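Local atomic coordinates of lambda phage protein with carbohydrate-binding module (Shewanella oneidensis, PDB entry 2A5Z), a protein that is of unknown function but binds magnesium and may recognise carbohydrate through a jelly-roll carbohydrate-binding module. Residues F189-D194 against M218-N223; S69-G74 against T225-F230. All blocks are in the same frame, centred on the assembly; numbering follows the deposited sequence.

Contact 1 of 2, residues F189-D194 against M218-N223; sequences FKMLTD and MFRADN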
# COMPACT_ATOMS: atom_id res chain seq x y z
N PHE C 189 20.87 9.43 8.62
CA PHE C 189 21.15 8.77 9.88
C PHE C 189 21.75 7.40 9.52
O PHE C 189 21.21 6.69 8.68
CB PHE C 189 19.85 8.66 10.70
CG PHE C 189 19.98 7.83 11.96
CD1 PHE C 189 20.03 8.43 13.21
CD2 PHE C 189 20.03 6.43 11.89
CE1 PHE C 189 20.14 7.66 14.37
CE2 PHE C 189 20.15 5.65 13.04
CZ PHE C 189 20.20 6.27 14.28
N LYS C 190 22.88 7.06 10.12
CA LYS C 190 23.57 5.81 9.79
C LYS C 190 23.80 4.96 11.04
O LYS C 190 24.49 5.38 11.97
CB LYS C 190 24.89 6.09 9.05
CG LYS C 190 25.70 4.85 8.62
CD LYS C 190 24.90 3.90 7.74
CE LYS C 190 25.82 2.98 6.95
NZ LYS C 190 25.02 1.84 6.45
N MSE C 191 23.21 3.78 11.06
CA MSE C 191 23.37 2.80 12.14
C MSE C 191 24.73 2.13 11.99
O MSE C 191 25.06 1.61 10.93
CB MSE C 191 22.24 1.77 12.07
CG MSE C 191 22.23 0.66 13.13
SE MSE C 191 20.78 -0.45 13.00
CE MSE C 191 19.44 0.66 13.43
N LEU C 192 25.52 2.14 13.06
CA LEU C 192 26.84 1.55 13.04
C LEU C 192 26.75 0.14 13.63
O LEU C 192 25.79 -0.18 14.34
CB LEU C 192 27.86 2.44 13.78
CG LEU C 192 27.93 3.91 13.33
CD1 LEU C 192 28.92 4.71 14.19
CD2 LEU C 192 28.31 4.08 11.86
N THR C 193 27.74 -0.70 13.32
CA THR C 193 27.71 -2.13 13.69
C THR C 193 27.74 -2.40 15.21
O THR C 193 27.44 -3.52 15.64
CB THR C 193 28.85 -2.95 13.00
OG1 THR C 193 30.11 -2.30 13.22
CG2 THR C 193 28.60 -3.08 11.51
N ASP C 194 28.11 -1.39 16.00
CA ASP C 194 28.08 -1.47 17.46
C ASP C 194 26.86 -0.75 18.07
O ASP C 194 26.79 -0.56 19.29
CB ASP C 194 29.38 -0.94 18.06
CG ASP C 194 29.69 0.50 17.64
OD1 ASP C 194 28.91 1.10 16.87
OD2 ASP C 194 30.73 1.04 18.07
N MSE C 218 22.90 4.14 20.40
CA MSE C 218 21.61 4.80 20.22
C MSE C 218 20.54 4.31 21.20
O MSE C 218 20.66 3.19 21.75
CB MSE C 218 21.12 4.62 18.77
CG MSE C 218 20.53 3.23 18.43
SE MSE C 218 19.91 3.07 16.72
CE MSE C 218 21.45 3.00 15.83
N PHE C 219 19.52 5.13 21.44
CA PHE C 219 18.30 4.64 22.08
C PHE C 219 17.66 3.56 21.19
O PHE C 219 17.47 3.76 19.99
CB PHE C 219 17.27 5.76 22.33
CG PHE C 219 15.88 5.23 22.64
CD1 PHE C 219 15.64 4.47 23.79
CD2 PHE C 219 14.82 5.45 21.76
CE1 PHE C 219 14.38 3.96 24.07
CE2 PHE C 219 13.54 4.95 22.02
CZ PHE C 219 13.32 4.20 23.18
N ARG C 220 17.31 2.43 21.81
CA ARG C 220 16.70 1.33 21.10
C ARG C 220 15.64 0.66 21.97
O ARG C 220 15.88 0.40 23.14
CB ARG C 220 17.75 0.30 20.67
CG ARG C 220 17.16 -0.92 19.96
CD ARG C 220 18.22 -1.95 19.55
NE ARG C 220 18.95 -1.55 18.34
CZ ARG C 220 18.53 -1.78 17.09
NH1 ARG C 220 17.38 -2.39 16.86
NH2 ARG C 220 19.28 -1.39 16.08
N ALA C 221 14.48 0.42 21.39
CA ALA C 221 13.48 -0.49 21.95
C ALA C 221 12.94 -1.32 20.80
O ALA C 221 12.39 -0.77 19.83
CB ALA C 221 12.36 0.28 22.64
N ASP C 222 13.15 -2.63 20.89
CA ASP C 222 12.72 -3.55 19.83
C ASP C 222 11.27 -4.01 20.01
O ASP C 222 10.96 -5.21 20.03
CB ASP C 222 13.69 -4.75 19.73
CG ASP C 222 15.03 -4.37 19.09
OD1 ASP C 222 15.16 -3.27 18.51
OD2 ASP C 222 15.96 -5.20 19.17
N ASN C 223 10.39 -3.02 20.13
CA ASN C 223 8.95 -3.24 20.26
C ASN C 223 8.22 -2.00 19.75
O ASN C 223 8.87 -1.08 19.23
CB ASN C 223 8.57 -3.58 21.72
CG ASN C 223 9.04 -2.52 22.70
OD1 ASN C 223 8.77 -1.33 22.53
ND2 ASN C 223 9.76 -2.95 23.74
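M218, a selenomethionine, pushes its CE methyl into the angle between F189 and M191, two side chains that leave strand 184-191 on the same side. The methyl sits at the edge of the F189 ring, near its plane, with M218 CE 3.8 Å from F189 CZ. The selenium follows along the same rim, M218 SE lying 5.4 Å from the centroid of the F189 ring and 84° off its normal: an edge-on Met-aromatic contact. M191, also selenomethionine, runs across M218 at about a right angle, and M218 CE rests 3.7 Å from M191 CG. A bend at the last torsion of M218 (chi3 73°) turns this methyl back toward the strand. M191 reaches farther, its first two torsions extended and its CE ending 3.4 Å from R220 NH2, oblique to the guanidinium, while its selenium lies in the guanidinium plane.

Polar partners fix that guanidinium. R220 NH1 meets the syn lone pair of D222 OD1 at 2.9 Å, nearly in plane; R220 NE pairs with D195, and R220 NH2 and NH1 also bond to the carbonyl oxygens of F112 and M109. Two carboxylates, D222 and D195, probably offset the charge of this head, which lies against the tip of M191. Through its Met-aromatic pair, the contact lays the loop between strands 208-213 and 226-228 on buried side chains of strand 184-191, in the six-stranded sheet of this jelly-roll protein.

Contact 2 of 2, residues S69-G74 against T225-F230; sequences SLLSTG and TAHIGF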
# COMPACT_ATOMS: atom_id res chain seq x y z
N SER C 69 5.38 3.35 8.51
CA SER C 69 4.29 3.81 9.39
C SER C 69 4.16 5.32 9.29
O SER C 69 5.16 6.02 9.28
CB SER C 69 4.59 3.44 10.85
OG SER C 69 4.88 2.07 10.98
N LEU C 70 2.93 5.81 9.21
CA LEU C 70 2.68 7.25 9.12
C LEU C 70 1.71 7.61 10.23
O LEU C 70 0.50 7.50 10.09
CB LEU C 70 2.14 7.64 7.74
CG LEU C 70 3.03 7.26 6.55
CD1 LEU C 70 2.25 7.37 5.26
CD2 LEU C 70 4.32 8.11 6.52
N LEU C 71 2.28 8.01 11.36
CA LEU C 71 1.55 7.99 12.62
C LEU C 71 1.26 9.38 13.12
O LEU C 71 2.18 10.17 13.35
CB LEU C 71 2.35 7.19 13.66
CG LEU C 71 2.65 5.73 13.26
CD1 LEU C 71 3.53 5.04 14.29
CD2 LEU C 71 1.35 4.98 13.08
N SER C 72 -0.03 9.67 13.26
CA SER C 72 -0.51 10.91 13.84
C SER C 72 -0.99 10.66 15.26
O SER C 72 -1.67 9.66 15.53
CB SER C 72 -1.65 11.47 12.99
OG SER C 72 -1.17 11.91 11.74
N THR C 73 -0.60 11.55 16.18
CA THR C 73 -1.12 11.54 17.55
C THR C 73 -1.51 12.96 17.98
O THR C 73 -1.04 13.95 17.41
CB THR C 73 -0.11 10.93 18.57
OG1 THR C 73 1.16 11.58 18.46
CG2 THR C 73 0.07 9.44 18.35
N GLY C 74 -2.39 13.04 18.99
CA GLY C 74 -2.77 14.32 19.60
C GLY C 74 -3.50 15.27 18.68
O GLY C 74 -3.44 16.48 18.86
N THR C 225 6.77 0.44 21.27
CA THR C 225 6.89 1.69 22.05
C THR C 225 7.83 2.68 21.36
O THR C 225 7.86 3.88 21.70
CB THR C 225 7.40 1.47 23.51
OG1 THR C 225 8.78 1.08 23.49
CG2 THR C 225 6.58 0.41 24.22
N ALA C 226 8.61 2.19 20.40
CA ALA C 226 9.54 3.04 19.67
C ALA C 226 9.41 2.86 18.16
O ALA C 226 8.79 1.90 17.70
CB ALA C 226 10.97 2.76 20.13
N HIS C 227 9.97 3.80 17.40
CA HIS C 227 10.11 3.70 15.95
C HIS C 227 11.41 4.39 15.57
O HIS C 227 11.97 5.15 16.36
CB HIS C 227 8.94 4.38 15.24
CG HIS C 227 7.92 3.44 14.69
ND1 HIS C 227 7.38 2.40 15.42
CD2 HIS C 227 7.30 3.42 13.48
CE1 HIS C 227 6.49 1.76 14.68
NE2 HIS C 227 6.42 2.36 13.50
N ILE C 228 11.89 4.12 14.36
CA ILE C 228 13.06 4.82 13.81
C ILE C 228 12.70 5.51 12.48
O ILE C 228 12.06 4.92 11.62
CB ILE C 228 14.33 3.88 13.70
CG1 ILE C 228 15.57 4.67 13.24
CG2 ILE C 228 14.06 2.60 12.85
CD1 ILE C 228 16.90 4.00 13.61
N GLY C 229 13.05 6.79 12.36
CA GLY C 229 12.71 7.56 11.17
C GLY C 229 12.66 9.06 11.42
O GLY C 229 13.62 9.66 11.91
N PHE C 230 11.52 9.67 11.08
CA PHE C 230 11.30 11.10 11.24
C PHE C 230 10.12 11.33 12.17
O PHE C 230 9.06 10.72 12.00
CB PHE C 230 11.01 11.74 9.87
CG PHE C 230 10.43 13.14 9.93
CD1 PHE C 230 11.25 14.25 10.02
CD2 PHE C 230 9.04 13.33 9.86
CE1 PHE C 230 10.71 15.55 10.06
CE2 PHE C 230 8.49 14.63 9.90
CZ PHE C 230 9.33 15.73 10.00
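L71 lays its CD1 methyl over one face of the H227 imidazole, 4.0 Å above the ring plane and displaced toward the rim. The fit is a CH-pi contact: L71 CD1 is 4.3 Å from the centroid of the H227 ring, and the line between them leans 22° from the ring normal. The two side chains cross at about a right angle, and CD1 is the branch of L71 that touches the ring. S69, two residues earlier on the same side of strand 68-73, approaches from another direction, at the ring edge and in its plane. There S69 OG and H227 NE2 share a hydrogen bond of 3.0 Å, in which either may be the donor. With chi1 at -52°, the serine hydroxyl stands beside its own backbone N and anti to the carbonyl carbon, which brings it to the imidazole edge.

The other ring nitrogen is tied to its own strand: H227 ND1 donates to A226 O at 2.7 Å, with an N-H...O angle of 154°. A226 O lies close to the ring plane, although ND1 is tilted from the carbonyl plane. Bonds at both nitrogens fix the rotation of a buried ring whose first torsion is away from the staggered values.

H58 of the second subunit meets H227 edge-to-face and packs on S69 and L71, placing the histidine at a subunit interface. Within the chain, L104 of strand 102-107, the antiparallel neighbour of strand 68-73, touches H227, as do L108 and I143 from loops, while beyond the corner at G229 the chain continues as strand 230-234, paired with strand 102-107.

The two contacts have centres 16 Å apart, with contact 1 nested along the chain inside the loop closed by contact 2: the order is 69-74, 189-194, 218-223, 225-230. Contact 1 starts from strand 184-191 of the six-stranded antiparallel sheet, whereas both strands of contact 2 belong to the larger, branched antiparallel sheet. They meet through apolar side chains: I228 CD1 lies 3.7 Å from F189 CE2, and A226 touches A221 and F219. Strand 226-228 therefore offers H227 to strand 68-73 and I228 to F189 and M191, where the larger sheet meets the six-stranded one. Contact 2 also reaches the subunit interface, and both contacts lie away from the magnesium site.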